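Local coordinates for beta-glucosidase (Saccharopolyspora erythraea D, PDB 5M6G), which probably hydrolyses terminal, non-reducing beta-D-glucosyl residues with release of beta-D-glucose, as a member of glycosyl hydrolase family 3, at residues G162-I174 / A388-H401. Sequence-based numbering, arbitrary orientation.
Sequences GAATAEEVAATGI and AQRDLLPTVGSAEH. With MG (magnesium ion), chain E; MG (magnesium ion), chain F.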
loop_
_atom_site.group_PDB
_atom_site.type_symbol
_atom_site.label_atom_id
_atom_site.label_comp_id
_atom_site.label_asym_id
_atom_site.label_seq_id
_atom_site.Cartn_x
_atom_site.Cartn_y
_atom_site.Cartn_z
ATOM N N GLY A 162 2.929 -9.290 6.263
ATOM C CA GLY A 162 2.751 -8.243 7.263
ATOM C C GLY A 162 3.767 -8.334 8.387
ATOM O O GLY A 162 4.356 -7.324 8.793
ATOM N N ALA A 163 4.011 -9.548 8.886
ATOM C CA ALA A 163 4.969 -9.728 9.978
ATOM C C ALA A 163 6.395 -9.436 9.529
ATOM O O ALA A 163 7.169 -8.813 10.269
ATOM C CB ALA A 163 4.871 -11.147 10.537
ATOM N N ALA A 164 6.772 -9.891 8.332
ATOM C CA ALA A 164 8.117 -9.610 7.843
ATOM C C ALA A 164 8.298 -8.125 7.562
ATOM O O ALA A 164 9.353 -7.553 7.870
ATOM C CB ALA A 164 8.416 -10.441 6.593
ATOM N N THR A 165 7.281 -7.489 6.970
ATOM C CA THR A 165 7.310 -6.043 6.774
ATOM C C THR A 165 7.498 -5.325 8.105
ATOM O O THR A 165 8.329 -4.415 8.223
ATOM C CB THR A 165 6.017 -5.585 6.090
ATOM O OG1 THR A 165 5.950 -6.161 4.778
ATOM C CG2 THR A 165 5.978 -4.077 5.970
ATOM N N ALA A 166 6.751 -5.745 9.124
ATOM C CA ALA A 166 6.830 -5.077 10.419
ATOM C C ALA A 166 8.240 -5.170 10.997
ATOM O O ALA A 166 8.747 -4.202 11.577
ATOM C CB ALA A 166 5.802 -5.677 11.378
ATOM N N GLU A 167 8.900 -6.320 10.824
ATOM C CA GLU A 167 10.279 -6.441 11.287
ATOM C C GLU A 167 11.183 -5.430 10.604
ATOM O O GLU A 167 12.016 -4.793 11.264
ATOM C CB GLU A 167 10.803 -7.851 11.046
ATOM C CG GLU A 167 10.428 -8.840 12.115
ATOM C CD GLU A 167 11.101 -10.169 11.885
ATOM O OE1 GLU A 167 11.163 -10.600 10.712
ATOM O OE2 GLU A 167 11.590 -10.765 12.863
ATOM N N GLU A 168 11.039 -5.265 9.280
ATOM C CA GLU A 168 11.948 -4.372 8.570
ATOM C C GLU A 168 11.658 -2.916 8.900
ATOM O O GLU A 168 12.578 -2.088 8.907
ATOM C CB GLU A 168 11.878 -4.641 7.060
ATOM C CG GLU A 168 12.243 -6.081 6.749
ATOM C CD GLU A 168 12.652 -6.314 5.303
ATOM O OE1 GLU A 168 12.790 -5.338 4.537
ATOM O OE2 GLU A 168 12.847 -7.486 4.948
ATOM N N VAL A 169 10.397 -2.599 9.196
ATOM C CA VAL A 169 10.037 -1.247 9.615
ATOM C C VAL A 169 10.541 -0.989 11.029
ATOM O O VAL A 169 11.144 0.052 11.310
ATOM C CB VAL A 169 8.512 -1.041 9.493
ATOM C CG1 VAL A 169 8.073 0.274 10.167
ATOM C CG2 VAL A 169 8.103 -1.065 8.029
ATOM N N ALA A 170 10.323 -1.942 11.933
ATOM C CA ALA A 170 10.731 -1.746 13.321
ATOM C C ALA A 170 12.244 -1.624 13.445
ATOM O O ALA A 170 12.738 -0.970 14.373
ATOM C CB ALA A 170 10.209 -2.889 14.192
ATOM N N ALA A 171 12.986 -2.232 12.511
ATOM C CA ALA A 171 14.436 -2.081 12.471
ATOM C C ALA A 171 14.841 -0.626 12.300
ATOM O O ALA A 171 15.904 -0.218 12.779
ATOM C CB ALA A 171 15.020 -2.919 11.331
ATOM N N THR A 172 14.014 0.168 11.628
ATOM C CA THR A 172 14.285 1.584 11.451
ATOM C C THR A 172 13.637 2.433 12.535
ATOM O O THR A 172 13.735 3.663 12.480
ATOM C CB THR A 172 13.806 2.058 10.067
ATOM O OG1 THR A 172 12.375 2.004 9.988
ATOM C CG2 THR A 172 14.394 1.187 8.951
ATOM N N GLY A 173 12.972 1.815 13.512
ATOM C CA GLY A 173 12.323 2.536 14.586
ATOM C C GLY A 173 10.889 2.934 14.292
ATOM O O GLY A 173 10.081 3.032 15.220
ATOM N N ILE A 174 10.560 3.152 13.017
ATOM C CA ILE A 174 9.239 3.639 12.641
ATOM C C ILE A 174 8.167 2.716 13.204
ATOM O O ILE A 174 8.310 1.487 13.203
ATOM C CB ILE A 174 9.168 3.767 11.108
ATOM C CG1 ILE A 174 10.154 4.851 10.647
ATOM C CG2 ILE A 174 7.736 4.055 10.644
ATOM C CD1 ILE A 174 10.298 4.987 9.123
ATOM N N ALA A 388 14.895 3.003 17.915
ATOM C CA ALA A 388 14.913 1.959 16.905
ATOM C C ALA A 388 15.520 0.681 17.466
ATOM O O ALA A 388 16.489 0.710 18.225
ATOM C CB ALA A 388 15.695 2.430 15.678
ATOM N N GLN A 389 14.935 -0.449 17.076
ATOM C CA GLN A 389 15.381 -1.776 17.501
ATOM C C GLN A 389 16.443 -2.257 16.521
ATOM O O GLN A 389 16.169 -2.988 15.569
ATOM C CB GLN A 389 14.204 -2.737 17.524
ATOM C CG GLN A 389 13.285 -2.580 18.695
ATOM C CD GLN A 389 11.873 -2.877 18.272
ATOM O OE1 GLN A 389 11.056 -1.980 18.042
ATOM N NE2 GLN A 389 11.611 -4.140 18.053
ATOM N N ARG A 390 17.682 -1.839 16.757
ATOM C CA ARG A 390 18.686 -2.118 15.739
ATOM C C ARG A 390 19.070 -3.590 15.654
ATOM O O ARG A 390 19.689 -3.985 14.661
ATOM C CB ARG A 390 19.906 -1.246 15.982
ATOM C CG ARG A 390 19.553 0.194 15.735
ATOM C CD ARG A 390 20.635 1.113 16.151
ATOM N NE ARG A 390 20.164 2.489 16.131
ATOM C CZ ARG A 390 20.494 3.367 15.196
ATOM N NH1 ARG A 390 21.297 3.004 14.198
ATOM N NH2 ARG A 390 20.033 4.602 15.267
ATOM N N ASP A 391 18.704 -4.412 16.643
ATOM C CA ASP A 391 18.892 -5.853 16.507
ATOM C C ASP A 391 18.168 -6.417 15.293
ATOM O O ASP A 391 18.499 -7.521 14.848
ATOM C CB ASP A 391 18.391 -6.592 17.747
ATOM C CG ASP A 391 19.278 -6.386 18.951
ATOM O OD1 ASP A 391 20.454 -5.995 18.771
ATOM O OD2 ASP A 391 18.793 -6.631 20.080
ATOM N N LEU A 392 17.177 -5.699 14.763
ATOM C CA LEU A 392 16.384 -6.176 13.637
ATOM C C LEU A 392 16.914 -5.715 12.283
ATOM O O LEU A 392 16.402 -6.167 11.251
ATOM C CB LEU A 392 14.929 -5.719 13.795
ATOM C CG LEU A 392 14.143 -6.341 14.953
ATOM C CD1 LEU A 392 12.743 -5.735 15.035
ATOM C CD2 LEU A 392 14.062 -7.857 14.809
ATOM N N LEU A 393 17.903 -4.821 12.261
ATOM C CA LEU A 393 18.465 -4.376 10.989
ATOM C C LEU A 393 18.966 -5.521 10.110
ATOM O O LEU A 393 18.824 -5.416 8.877
ATOM C CB LEU A 393 19.582 -3.355 11.245
ATOM C CG LEU A 393 19.119 -1.954 11.659
ATOM C CD1 LEU A 393 20.274 -1.113 12.203
ATOM C CD2 LEU A 393 18.420 -1.245 10.495
ATOM N N PRO A 394 19.537 -6.613 10.638
ATOM C CA PRO A 394 19.939 -7.712 9.737
ATOM C C PRO A 394 18.778 -8.382 9.018
ATOM O O PRO A 394 19.016 -9.087 8.025
ATOM C CB PRO A 394 20.659 -8.695 10.675
ATOM C CG PRO A 394 21.146 -7.851 11.792
ATOM C CD PRO A 394 20.060 -6.826 11.999
ATOM N N THR A 395 17.532 -8.196 9.467
ATOM C CA THR A 395 16.422 -8.811 8.747
ATOM C C THR A 395 16.064 -8.062 7.480
ATOM O O THR A 395 15.334 -8.610 6.650
ATOM C CB THR A 395 15.160 -8.911 9.620
ATOM O OG1 THR A 395 14.573 -7.613 9.780
ATOM C CG2 THR A 395 15.489 -9.493 10.986
ATOM N N VAL A 396 16.541 -6.827 7.323
ATOM C CA VAL A 396 16.088 -5.961 6.237
ATOM C C VAL A 396 16.658 -6.478 4.922
ATOM O O VAL A 396 17.877 -6.483 4.716
ATOM C CB VAL A 396 16.502 -4.503 6.484
ATOM C CG1 VAL A 396 16.084 -3.630 5.292
ATOM C CG2 VAL A 396 15.893 -3.973 7.796
ATOM N N GLY A 397 15.774 -6.904 4.019
ATOM C CA GLY A 397 16.228 -7.533 2.794
ATOM C C GLY A 397 16.873 -8.888 2.977
ATOM O O GLY A 397 17.530 -9.381 2.052
ATOM N N SER A 398 16.690 -9.514 4.137
ATOM C CA SER A 398 17.316 -10.793 4.435
ATOM C C SER A 398 16.822 -11.883 3.484
ATOM O O SER A 398 15.752 -11.781 2.880
ATOM C CB SER A 398 17.004 -11.203 5.868
ATOM O OG SER A 398 15.595 -11.379 6.006
ATOM N N ALA A 399 17.606 -12.962 3.393
ATOM C CA ALA A 399 17.261 -14.062 2.497
ATOM C C ALA A 399 15.913 -14.682 2.859
ATOM O O ALA A 399 15.132 -15.036 1.970
ATOM C CB ALA A 399 18.365 -15.126 2.514
ATOM N N GLU A 400 15.613 -14.813 4.156
ATOM C CA GLU A 400 14.344 -15.424 4.551
ATOM C C GLU A 400 13.158 -14.568 4.122
ATOM O O GLU A 400 12.127 -15.094 3.687
ATOM C CB GLU A 400 14.298 -15.664 6.062
ATOM C CG GLU A 400 15.489 -16.390 6.651
ATOM C CD GLU A 400 16.585 -15.458 7.131
ATOM O OE1 GLU A 400 16.628 -15.169 8.354
ATOM O OE2 GLU A 400 17.423 -15.021 6.315
ATOM N N HIS A 401 13.285 -13.246 4.228
ATOM C CA HIS A 401 12.204 -12.378 3.781
ATOM C C HIS A 401 12.067 -12.377 2.264
ATOM O O HIS A 401 10.948 -12.306 1.733
ATOM C CB HIS A 401 12.440 -10.978 4.318
ATOM C CG HIS A 401 12.216 -10.877 5.789
ATOM N ND1 HIS A 401 12.346 -9.698 6.488
ATOM C CD2 HIS A 401 11.878 -11.823 6.698
ATOM C CE1 HIS A 401 12.090 -9.921 7.766
ATOM N NE2 HIS A 401 11.788 -11.198 7.917
HETATM MG MG MG E . 11.610 -12.267 9.812
HETATM MG MG MG F . 9.432 1.952 16.833
HETATM O O HOH W 1 11.111 -13.555 11.651
HETATM O O HOH W 2 13.508 -12.498 10.120
HETATM O O HOH W 3 11.297 -14.068 8.738
HETATM O O HOH W 4 9.410 -12.357 9.460
HETATM O O HOH W 5 10.094 3.245 18.465
#
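Ala164 faces His401 at one end of the contact and Gly173 meets Ala388 at the other, so 388-401, whose 3-10 segment 390-395 leads by a type II turn into helix 399-412, runs antiparallel along helix 155-170 and the turn after it. His401 is tied at both ring nitrogens. Its ND1 donates to Glu168 OE2 (2.7 Å), in the ring plane and on the anti lone pair; this fixes the ring's rotation and turns NE2 to the magnesium ion (2.2 Å). Glu167 OE1 joins the same ion at 1.9 Å, and four waters complete six ligands. The site thus joins the family 3 N-terminal (TIM-barrel clan) domain to helix 399-412. With CG anti to the carbonyl carbon (chi1 -59°) and an extended chain, second-shell Glu168 also brings OE2 to Gly397 N (3.1 Å), above the carboxylate plane, and to Thr141. Small Ala164 sets its CB methyl over the imidazole centre (3.7 Å to the His401 centroid), a CH-pi contact, while Ser398, the N-cap, sets OG over the opposite face, toward the rim. Further along, Ala171 CB rests on Leu392 CB (3.7 Å) and also touches Leu393 CD2 and Val396 CG2. Glycine suits Gly173's positive phi and its close approach to Ala388; its carbonyl, with Asp175, binds a second magnesium ion. Helix 101-116 lies against the middle and the Ala388 end: Pro101 touches Leu393 and Val396, Asp106 and Asp109 salt-bridge Arg390, and Trp104 packs on Ile174, which also reaches strand 125-128.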